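Local coordinates for ABC transporter ATP-binding/permease protein Rv1747 (Mycobacterium tuberculosis, PDB 6CCD) that takes part in moving an unknown substrate across the membrane and is required for virulence, this chain being its first FHA, a phosphothreonine-binding regulatory domain, at residues 26-32 with 46-52; 67-71 with 86-92; 6-10 with 53-58. One frame throughout, in Å; residues are numbered along the deposited sequence.

How the interactions relate
Near the N terminus, residues 6-10 supply one half of interaction 3. Before that contact closes, residues 26-32 pair with 46-52 in interaction 1, looping out 13 residues; strand 49-54 then runs on into 53-58 and completes interaction 3, so interaction 1 is nested inside its loop, with Arg52 against Trp58 and Leu51 against Leu10. Interaction 2 follows in series, joining 67-71 to 86-92. Interaction 1 pairs two strands of one sheet of the sandwich, interaction 2 two strands of the other, and interaction 3 ties the two together at the N-terminal end. Interactions 1 and 2 meet where His48 NE2 reaches Gly68 O and Leu49 packs on Ile89; interactions 2 and 3 do not touch.

Interaction 1. Residues 26-32 with 46-52; sequences DVVVGRD and RAHLLLR. With SO4 (sulfate ion), chain B; SO4 (sulfate ion), chain C.
Val27, Val28 and Val29 face Leu51, Leu50 and Leu49 in an antiparallel ladder of the FHA beta-sandwich. The Gly-Arg and Ser-x-x-His signatures of the family adjoin it: the first strand runs into Gly30-Arg31, and the second follows Ser45 to His48. Inside the sandwich, Leu51 is the bump: its CD1 reaches between Val27 CG1 and Val29 CG2, 3.8 Å from the latter. Leu49 lies flank to flank with Val29, and Leu97 of the facing sheet touches both. On the reverse face Val28 forks, with CG1 against Ala47 CB and CG2 at 3.8 Å from Leu50 CD2. CG1 is anti to the backbone N (chi1 178°), which leaves CG2 beside that N, turned to the leucine.

A classic beta bulge ends the ladder. Val29 O takes both His48 N, at 2.8 Å through a bent bond (131°), and Leu49 N. Just beyond, the Arg46 carbonyl nestles against bare Gly30, its O 3.3 Å from Gly30 CA, and also accepts Asp32 N. Arg46 itself, bent at chi3, grips Asp32 side-on: NE and NH2 both lie 3.0 Å from Asp32 OD1 and come from one face of the carboxylate, while Arg34 N holds OD2.

A sulfate, probably from the crystallisation liquor, sits in the notch between the loops, consistent with the phosphothreonine site of FHA domains. Arg31 NH1 donates to its O4 at 2.7 Å, and Arg46 N to its O1. At the far end of the ladder a second sulfate binds Asp26 N, and there Arg52 NE meets Asp26 OD1 at 2.8 Å, in the guanidinium plane but with the carboxylate turned 82° to it.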
loop_
_atom_site.group_PDB
_atom_site.type_symbol
_atom_site.label_atom_id
_atom_site.label_comp_id
_atom_site.label_asym_id
_atom_site.label_seq_id
_atom_site.Cartn_x
_atom_site.Cartn_y
_atom_site.Cartn_z
ATOM N N ASP A 26 -10.029 0.706 -6.709
ATOM C CA ASP A 26 -9.228 0.397 -5.530
ATOM C C ASP A 26 -8.209 -0.712 -5.818
ATOM O O ASP A 26 -8.545 -1.724 -6.440
ATOM C CB ASP A 26 -10.125 -0.018 -4.365
ATOM C CG ASP A 26 -11.039 1.105 -3.881
ATOM O OD1 ASP A 26 -10.853 2.279 -4.282
ATOM O OD2 ASP A 26 -11.944 0.808 -3.073
ATOM N N VAL A 27 -6.973 -0.517 -5.355
ATOM C CA VAL A 27 -5.909 -1.515 -5.497
ATOM C C VAL A 27 -5.803 -2.344 -4.217
ATOM O O VAL A 27 -5.777 -1.782 -3.134
ATOM C CB VAL A 27 -4.555 -0.844 -5.773
ATOM C CG1 VAL A 27 -3.457 -1.870 -5.969
ATOM C CG2 VAL A 27 -4.651 0.074 -6.991
ATOM N N VAL A 28 -5.723 -3.665 -4.339
ATOM C CA VAL A 28 -5.560 -4.521 -3.164
ATOM C C VAL A 28 -4.113 -4.978 -2.977
ATOM O O VAL A 28 -3.489 -5.539 -3.897
ATOM C CB VAL A 28 -6.462 -5.762 -3.243
ATOM C CG1 VAL A 28 -6.230 -6.666 -2.028
ATOM C CG2 VAL A 28 -7.929 -5.339 -3.344
ATOM N N VAL A 29 -3.587 -4.713 -1.781
ATOM C CA VAL A 29 -2.303 -5.226 -1.319
ATOM C C VAL A 29 -2.569 -6.287 -0.267
ATOM O O VAL A 29 -3.289 -6.037 0.692
ATOM C CB VAL A 29 -1.416 -4.130 -0.677
ATOM C CG1 VAL A 29 -0.056 -4.717 -0.241
ATOM C CG2 VAL A 29 -1.212 -2.965 -1.614
ATOM N N GLY A 30 -2.007 -7.476 -0.426
ATOM C CA GLY A 30 -2.193 -8.470 0.610
ATOM C C GLY A 30 -1.667 -9.839 0.246
ATOM O O GLY A 30 -1.015 -10.021 -0.782
ATOM N N ARG A 31 -1.976 -10.800 1.107
ATOM C CA ARG A 31 -1.497 -12.167 0.972
ATOM C C ARG A 31 -2.279 -12.963 -0.067
ATOM O O ARG A 31 -1.861 -14.058 -0.466
ATOM C CB ARG A 31 -1.580 -12.880 2.330
ATOM C CG ARG A 31 -0.383 -13.757 2.631
ATOM C CD ARG A 31 -0.543 -14.505 3.957
ATOM N NE ARG A 31 -1.578 -15.542 3.893
ATOM C CZ ARG A 31 -2.785 -15.422 4.436
ATOM N NH1 ARG A 31 -3.119 -14.315 5.092
ATOM N NH2 ARG A 31 -3.663 -16.412 4.330
ATOM N N ASP A 32 -3.414 -12.425 -0.509
ATOM C CA ASP A 32 -4.263 -13.156 -1.445
ATOM C C ASP A 32 -3.538 -13.424 -2.749
ATOM O O ASP A 32 -2.837 -12.547 -3.274
ATOM C CB ASP A 32 -5.562 -12.393 -1.734
ATOM C CG ASP A 32 -6.632 -13.300 -2.301
ATOM O OD1 ASP A 32 -7.384 -13.899 -1.506
ATOM O OD2 ASP A 32 -6.684 -13.449 -3.534
ATOM N N ARG A 46 -5.143 -11.308 3.846
ATOM C CA ARG A 46 -5.374 -11.565 2.421
ATOM C C ARG A 46 -5.648 -10.289 1.637
ATOM O O ARG A 46 -5.092 -10.088 0.558
ATOM C CB ARG A 46 -6.509 -12.570 2.259
ATOM C CG ARG A 46 -6.063 -13.967 2.734
ATOM C CD ARG A 46 -7.110 -15.024 2.548
ATOM N NE ARG A 46 -7.389 -15.313 1.145
ATOM C CZ ARG A 46 -8.040 -16.400 0.746
ATOM N NH1 ARG A 46 -8.443 -17.285 1.648
ATOM N NH2 ARG A 46 -8.285 -16.607 -0.540
ATOM N N ALA A 47 -6.490 -9.418 2.184
ATOM C CA ALA A 47 -6.690 -8.089 1.596
ATOM C C ALA A 47 -6.288 -7.076 2.653
ATOM O O ALA A 47 -7.127 -6.587 3.395
ATOM C CB ALA A 47 -8.137 -7.881 1.158
ATOM N N HIS A 48 -4.991 -6.797 2.730
ATOM C CA HIS A 48 -4.406 -6.082 3.857
ATOM C C HIS A 48 -4.566 -4.559 3.737
ATOM O O HIS A 48 -4.976 -3.885 4.695
ATOM C CB HIS A 48 -2.912 -6.473 3.967
ATOM C CG HIS A 48 -2.271 -6.096 5.263
ATOM N ND1 HIS A 48 -2.054 -7.005 6.278
ATOM C CD2 HIS A 48 -1.796 -4.908 5.714
ATOM C CE1 HIS A 48 -1.471 -6.398 7.297
ATOM N NE2 HIS A 48 -1.306 -5.122 6.985
ATOM N N LEU A 49 -4.231 -4.019 2.566
ATOM C CA LEU A 49 -4.409 -2.597 2.275
ATOM C C LEU A 49 -5.286 -2.374 1.058
ATOM O O LEU A 49 -5.271 -3.185 0.133
ATOM C CB LEU A 49 -3.074 -1.914 1.991
ATOM C CG LEU A 49 -1.961 -1.952 3.020
ATOM C CD1 LEU A 49 -0.815 -1.132 2.462
ATOM C CD2 LEU A 49 -2.448 -1.380 4.372
ATOM N N LEU A 50 -6.004 -1.254 1.045
ATOM C CA LEU A 50 -6.585 -0.727 -0.188
ATOM C C LEU A 50 -5.823 0.519 -0.574
ATOM O O LEU A 50 -5.610 1.394 0.263
ATOM C CB LEU A 50 -8.073 -0.407 -0.009
ATOM C CG LEU A 50 -8.908 -1.629 0.378
ATOM C CD1 LEU A 50 -10.353 -1.221 0.625
ATOM C CD2 LEU A 50 -8.815 -2.688 -0.716
ATOM N N LEU A 51 -5.415 0.619 -1.836
ATOM C CA LEU A 51 -4.824 1.867 -2.325
ATOM C C LEU A 51 -5.820 2.547 -3.245
ATOM O O LEU A 51 -6.433 1.886 -4.067
ATOM C CB LEU A 51 -3.513 1.616 -3.079
ATOM C CG LEU A 51 -2.550 0.618 -2.429
ATOM C CD1 LEU A 51 -1.303 0.424 -3.295
ATOM C CD2 LEU A 51 -2.160 1.094 -1.020
ATOM N N ARG A 52 -5.981 3.860 -3.132
ATOM C CA ARG A 52 -6.950 4.526 -4.001
ATOM C C ARG A 52 -6.700 6.011 -4.067
ATOM O O ARG A 52 -6.061 6.587 -3.184
ATOM C CB ARG A 52 -8.382 4.266 -3.530
ATOM C CG ARG A 52 -8.755 5.016 -2.246
ATOM C CD ARG A 52 -10.021 4.433 -1.592
ATOM N NE ARG A 52 -11.204 4.384 -2.462
ATOM C CZ ARG A 52 -12.225 5.234 -2.396
ATOM N NH1 ARG A 52 -12.214 6.220 -1.514
ATOM N NH2 ARG A 52 -13.266 5.088 -3.208
HETATM S S SO4 B . -6.690 -13.375 6.607
HETATM O O1 SO4 B . -7.484 -12.437 5.821
HETATM O O2 SO4 B . -6.791 -13.010 8.022
HETATM O O3 SO4 B . -7.132 -14.761 6.415
HETATM O O4 SO4 B . -5.302 -13.279 6.181
HETATM S S SO4 C . -13.718 -0.050 -6.861
HETATM O O1 SO4 C . -14.572 0.618 -7.843
HETATM O O2 SO4 C . -14.526 -0.513 -5.729
HETATM O O3 SO4 C . -13.042 -1.187 -7.484
HETATM O O4 SO4 C . -12.717 0.903 -6.393
HETATM O O HOH W 1 -13.396 3.536 -5.968
#

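Interaction 2. Residues 67-71 with 86-92; sequences NGLYL and RVHIGNP
Tyr70 and His88 form a hydrogen-bonded pair where strand 69-71 runs antiparallel to strand 84-89, in the six-stranded sheet of the FHA beta-sandwich. Three backbone bonds hold the ladder and its end. Tyr70 N gives to His88 O at 2.7 Å, His88 N returns to Tyr70 O, and, just before strand 69-71 and just after strand 84-89, Gly90 N donates to Gly68 O at 3.0 Å, from well above the carbonyl plane. Gly68 O also receives His48 NE2 from the loop before strand 49-54 of the other sheet, so this one carbonyl joins three parts of the fold. Asn67, next to it, probably corresponds to the asparagine that in related FHA domains contacts the bound peptide; here its ND2 is held by Leu43 O, and its CB rests against Gly90.

Apolar contacts fill the inward face. Leu69 CD1 reaches across to Val87 CG2 at 3.9 Å and to Ile89 CG2 at 4.0 Å, with Val79 and Leu49 packing on Leu69 from further round the core. Leu71 CD1 lies 4.4 Å from Val87 CG1.

Ring contacts belong to the outer face. With CG beside its backbone N (chi1 -68°), the Tyr70 ring extends along the turn 90-92, which folds across it. Pro92 CD makes a CH-pi contact 4.0 Å from the Tyr70 ring centroid, only 11° off the normal, and Pro92 N lies over the ring centre. The same face also receives the Asn91 backbone: Tyr70 CE2 comes within 3.5 Å of Asn91 CA.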
loop_
_atom_site.group_PDB
_atom_site.type_symbol
_atom_site.label_atom_id
_atom_site.label_comp_id
_atom_site.label_asym_id
_atom_site.label_seq_id
_atom_site.Cartn_x
_atom_site.Cartn_y
_atom_site.Cartn_z
ATOM N N ASN A 67 -2.623 -7.171 11.519
ATOM C CA ASN A 67 -1.325 -6.719 12.005
ATOM C C ASN A 67 -0.904 -5.321 11.546
ATOM O O ASN A 67 0.164 -4.841 11.914
ATOM C CB ASN A 67 -0.273 -7.767 11.622
ATOM C CG ASN A 67 -0.434 -9.061 12.431
ATOM O OD1 ASN A 67 -0.661 -9.014 13.641
ATOM N ND2 ASN A 67 -0.342 -10.208 11.767
ATOM N N GLY A 68 -1.746 -4.664 10.756
ATOM C CA GLY A 68 -1.636 -3.225 10.593
ATOM C C GLY A 68 -0.704 -2.630 9.560
ATOM O O GLY A 68 -0.105 -3.330 8.737
ATOM N N LEU A 69 -0.622 -1.301 9.615
ATOM C CA LEU A 69 0.079 -0.446 8.658
ATOM C C LEU A 69 0.906 0.529 9.463
ATOM O O LEU A 69 0.386 1.160 10.396
ATOM C CB LEU A 69 -0.914 0.311 7.764
ATOM C CG LEU A 69 -0.444 1.476 6.891
ATOM C CD1 LEU A 69 0.473 0.981 5.759
ATOM C CD2 LEU A 69 -1.664 2.196 6.306
ATOM N N TYR A 70 2.182 0.646 9.122
ATOM C CA TYR A 70 3.103 1.485 9.882
ATOM C C TYR A 70 3.794 2.544 9.038
ATOM O O TYR A 70 4.287 2.267 7.935
ATOM C CB TYR A 70 4.165 0.621 10.560
ATOM C CG TYR A 70 3.603 -0.261 11.647
ATOM C CD1 TYR A 70 3.607 0.158 12.972
ATOM C CD2 TYR A 70 3.046 -1.497 11.348
ATOM C CE1 TYR A 70 3.089 -0.635 13.976
ATOM C CE2 TYR A 70 2.518 -2.302 12.349
ATOM C CZ TYR A 70 2.555 -1.862 13.663
ATOM O OH TYR A 70 2.034 -2.642 14.666
ATOM N N LEU A 71 3.829 3.760 9.575
ATOM C CA LEU A 71 4.615 4.850 9.015
ATOM C C LEU A 71 5.554 5.378 10.105
ATOM O O LEU A 71 5.087 5.886 11.118
ATOM C CB LEU A 71 3.704 5.968 8.502
ATOM C CG LEU A 71 4.383 7.232 7.966
ATOM C CD1 LEU A 71 5.211 6.933 6.725
ATOM C CD2 LEU A 71 3.360 8.308 7.665
ATOM N N ARG A 86 7.634 5.543 2.119
ATOM C CA ARG A 86 7.844 4.143 2.436
ATOM C C ARG A 86 7.001 3.778 3.644
ATOM O O ARG A 86 6.999 4.510 4.632
ATOM C CB ARG A 86 9.313 3.854 2.721
ATOM C CG ARG A 86 9.544 2.489 3.343
ATOM C CD ARG A 86 11.029 2.190 3.520
ATOM N NE ARG A 86 11.448 1.132 2.612
ATOM C CZ ARG A 86 12.637 1.064 2.032
ATOM N NH1 ARG A 86 13.551 1.999 2.265
ATOM N NH2 ARG A 86 12.908 0.057 1.212
ATOM N N VAL A 87 6.286 2.657 3.568
ATOM C CA VAL A 87 5.548 2.169 4.720
ATOM C C VAL A 87 5.932 0.721 4.988
ATOM O O VAL A 87 6.583 0.071 4.153
ATOM C CB VAL A 87 4.016 2.258 4.512
ATOM C CG1 VAL A 87 3.589 3.688 4.226
ATOM C CG2 VAL A 87 3.568 1.307 3.392
ATOM N N HIS A 88 5.541 0.218 6.152
ATOM C CA HIS A 88 5.661 -1.203 6.449
ATOM C C HIS A 88 4.294 -1.754 6.812
ATOM O O HIS A 88 3.513 -1.087 7.479
ATOM C CB HIS A 88 6.639 -1.451 7.595
ATOM C CG HIS A 88 8.035 -1.017 7.293
ATOM N ND1 HIS A 88 9.002 -1.886 6.836
ATOM C CD2 HIS A 88 8.625 0.200 7.359
ATOM C CE1 HIS A 88 10.131 -1.229 6.652
ATOM N NE2 HIS A 88 9.930 0.039 6.964
ATOM N N ILE A 89 4.006 -2.978 6.381
ATOM C CA ILE A 89 2.786 -3.635 6.804
ATOM C C ILE A 89 3.129 -4.833 7.678
ATOM O O ILE A 89 4.171 -5.466 7.487
ATOM C CB ILE A 89 1.936 -4.079 5.601
ATOM C CG1 ILE A 89 2.805 -4.816 4.573
ATOM C CG2 ILE A 89 1.289 -2.854 4.926
ATOM C CD1 ILE A 89 2.001 -5.308 3.360
ATOM N N GLY A 90 2.251 -5.129 8.633
ATOM C CA GLY A 90 2.398 -6.304 9.488
ATOM C C GLY A 90 3.160 -6.053 10.778
ATOM O O GLY A 90 2.947 -6.740 11.766
ATOM N N ASN A 91 4.049 -5.066 10.754
ATOM C CA ASN A 91 4.926 -4.745 11.879
ATOM C C ASN A 91 5.805 -3.588 11.444
ATOM O O ASN A 91 5.904 -3.332 10.250
ATOM C CB ASN A 91 5.794 -5.954 12.280
ATOM C CG ASN A 91 5.304 -6.634 13.555
ATOM O OD1 ASN A 91 4.554 -6.051 14.342
ATOM N ND2 ASN A 91 5.729 -7.874 13.757
ATOM N N PRO A 92 6.464 -2.895 12.395
ATOM C CA PRO A 92 7.388 -1.825 11.999
ATOM C C PRO A 92 8.517 -2.327 11.091
ATOM O O PRO A 92 9.038 -1.563 10.275
ATOM C CB PRO A 92 7.950 -1.325 13.341
ATOM C CG PRO A 92 7.697 -2.435 14.307
ATOM C CD PRO A 92 6.383 -3.023 13.861
#

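Interaction 3. Residues 6-10 with 53-58; sequences APPVL and FDQGRW
Leu10 and Pro8 meet the indole of Trp58 where the N-terminal arm lies against the two residues, Phe53 and Trp58, that flank the turn of a beta-hairpin in the FHA sandwich. The hairpin turns through a type I' turn from Asp54 to Arg57, whereas Leu10 opens strand 10-14 of the opposing sheet; the contact therefore joins the two sheets at this end.

Trp58 leaves the strand with CG beside the backbone N (chi1 -78°), bringing the indole up against Pro8 and Leu10. Working outward from CB, Trp58 CG comes 4.0 Å from Leu10 CB. Next, CD1 passes beside the Pro8 carbonyl, and Trp58 NE1 donates a hydrogen bond to Pro8 O at 2.8 Å. The acceptor lies in the indole plane, although the donor stands 43° out of the carbonyl plane. The shared edge, CD2 and CE2, is roofed by Leu10 CB, which makes a CH-pi contact 3.6 Å from the centroid of the six-membered ring of Trp58. Trp58 CE3 is met by Leu10 CD2 at 3.7 Å, and CH2 at the tip still touches Leu10 CB.

Phe53 CB covers the other face of the indole. The Phe53 ring is itself covered on both faces: Arg57 N is on one, and Pro7 CB makes a CH-pi contact over the other, 3.9 Å from the Phe53 ring centroid. Pro8 adds a corner, its CD 4.0 Å from Phe53 CE1.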
loop_
_atom_site.group_PDB
_atom_site.type_symbol
_atom_site.label_atom_id
_atom_site.label_comp_id
_atom_site.label_asym_id
_atom_site.label_seq_id
_atom_site.Cartn_x
_atom_site.Cartn_y
_atom_site.Cartn_z
ATOM N N ALA A 6 -5.291 13.282 -15.962
ATOM C CA ALA A 6 -4.925 14.324 -15.011
ATOM C C ALA A 6 -4.377 13.766 -13.689
ATOM O O ALA A 6 -3.305 14.186 -13.261
ATOM C CB ALA A 6 -6.126 15.249 -14.746
ATOM N N PRO A 7 -5.102 12.840 -13.020
ATOM C CA PRO A 7 -4.496 12.397 -11.760
ATOM C C PRO A 7 -3.236 11.588 -12.032
ATOM O O PRO A 7 -3.188 10.829 -12.996
ATOM C CB PRO A 7 -5.582 11.524 -11.114
ATOM C CG PRO A 7 -6.821 11.751 -11.933
ATOM C CD PRO A 7 -6.334 12.089 -13.305
ATOM N N PRO A 8 -2.210 11.766 -11.199
ATOM C CA PRO A 8 -0.953 11.042 -11.383
ATOM C C PRO A 8 -1.153 9.566 -11.098
ATOM O O PRO A 8 -2.052 9.201 -10.342
ATOM C CB PRO A 8 -0.030 11.678 -10.355
ATOM C CG PRO A 8 -0.990 12.125 -9.250
ATOM C CD PRO A 8 -2.225 12.578 -9.972
ATOM N N VAL A 9 -0.338 8.726 -11.717
ATOM C CA VAL A 9 -0.364 7.302 -11.427
ATOM C C VAL A 9 0.390 7.035 -10.126
ATOM O O VAL A 9 1.180 7.866 -9.664
ATOM C CB VAL A 9 0.273 6.477 -12.574
ATOM C CG1 VAL A 9 -0.525 6.658 -13.858
ATOM C CG2 VAL A 9 1.726 6.886 -12.774
ATOM N N LEU A 10 0.144 5.870 -9.542
ATOM C CA LEU A 10 0.856 5.441 -8.353
ATOM C C LEU A 10 1.676 4.204 -8.659
ATOM O O LEU A 10 1.138 3.192 -9.110
ATOM C CB LEU A 10 -0.118 5.139 -7.213
ATOM C CG LEU A 10 0.557 4.605 -5.954
ATOM C CD1 LEU A 10 1.345 5.699 -5.246
ATOM C CD2 LEU A 10 -0.479 3.959 -5.036
ATOM N N PHE A 53 -7.175 6.620 -5.150
ATOM C CA PHE A 53 -7.046 8.061 -5.340
ATOM C C PHE A 53 -8.350 8.711 -4.902
ATOM O O PHE A 53 -9.406 8.449 -5.476
ATOM C CB PHE A 53 -6.734 8.391 -6.802
ATOM C CG PHE A 53 -6.369 9.830 -7.035
ATOM C CD1 PHE A 53 -5.079 10.273 -6.815
ATOM C CD2 PHE A 53 -7.322 10.736 -7.477
ATOM C CE1 PHE A 53 -4.738 11.601 -7.018
ATOM C CE2 PHE A 53 -6.989 12.060 -7.679
ATOM C CZ PHE A 53 -5.697 12.490 -7.453
ATOM N N ASP A 54 -8.274 9.553 -3.881
ATOM C CA ASP A 54 -9.472 10.103 -3.266
ATOM C C ASP A 54 -9.239 11.543 -2.810
ATOM O O ASP A 54 -8.242 11.839 -2.143
ATOM C CB ASP A 54 -9.901 9.238 -2.076
ATOM C CG ASP A 54 -11.233 9.682 -1.487
ATOM O OD1 ASP A 54 -12.189 9.884 -2.263
ATOM O OD2 ASP A 54 -11.320 9.837 -0.257
ATOM N N GLN A 55 -10.160 12.432 -3.176
ATOM C CA GLN A 55 -10.050 13.832 -2.791
ATOM C C GLN A 55 -8.670 14.376 -3.136
ATOM O O GLN A 55 -7.975 14.954 -2.292
ATOM C CB GLN A 55 -10.351 13.991 -1.298
ATOM C CG GLN A 55 -11.789 13.576 -0.943
ATOM C CD GLN A 55 -12.052 13.540 0.563
ATOM O OE1 GLN A 55 -12.209 14.578 1.198
ATOM N NE2 GLN A 55 -12.097 12.335 1.136
ATOM N N GLY A 56 -8.249 14.123 -4.372
ATOM C CA GLY A 56 -7.054 14.744 -4.905
ATOM C C GLY A 56 -5.715 14.133 -4.542
ATOM O O GLY A 56 -4.675 14.681 -4.907
ATOM N N ARG A 57 -5.728 13.002 -3.845
ATOM C CA ARG A 57 -4.476 12.365 -3.455
ATOM C C ARG A 57 -4.590 10.850 -3.369
ATOM O O ARG A 57 -5.677 10.305 -3.151
ATOM C CB ARG A 57 -4.000 12.899 -2.104
ATOM C CG ARG A 57 -4.814 12.367 -0.928
ATOM C CD ARG A 57 -4.275 12.877 0.381
ATOM N NE ARG A 57 -4.213 14.335 0.373
ATOM C CZ ARG A 57 -4.185 15.089 1.462
ATOM N NH1 ARG A 57 -4.127 16.408 1.348
ATOM N NH2 ARG A 57 -4.212 14.522 2.663
ATOM N N TRP A 58 -3.453 10.178 -3.530
ATOM C CA TRP A 58 -3.371 8.748 -3.303
ATOM C C TRP A 58 -3.331 8.472 -1.813
ATOM O O TRP A 58 -2.660 9.190 -1.071
ATOM C CB TRP A 58 -2.128 8.153 -3.976
ATOM C CG TRP A 58 -2.298 7.968 -5.444
ATOM C CD1 TRP A 58 -1.835 8.782 -6.436
ATOM C CD2 TRP A 58 -3.005 6.903 -6.092
ATOM N NE1 TRP A 58 -2.212 8.288 -7.669
ATOM C CE2 TRP A 58 -2.926 7.133 -7.481
ATOM C CE3 TRP A 58 -3.680 5.768 -5.633
ATOM C CZ2 TRP A 58 -3.500 6.275 -8.412
ATOM C CZ3 TRP A 58 -4.262 4.926 -6.556
ATOM C CH2 TRP A 58 -4.162 5.179 -7.934
#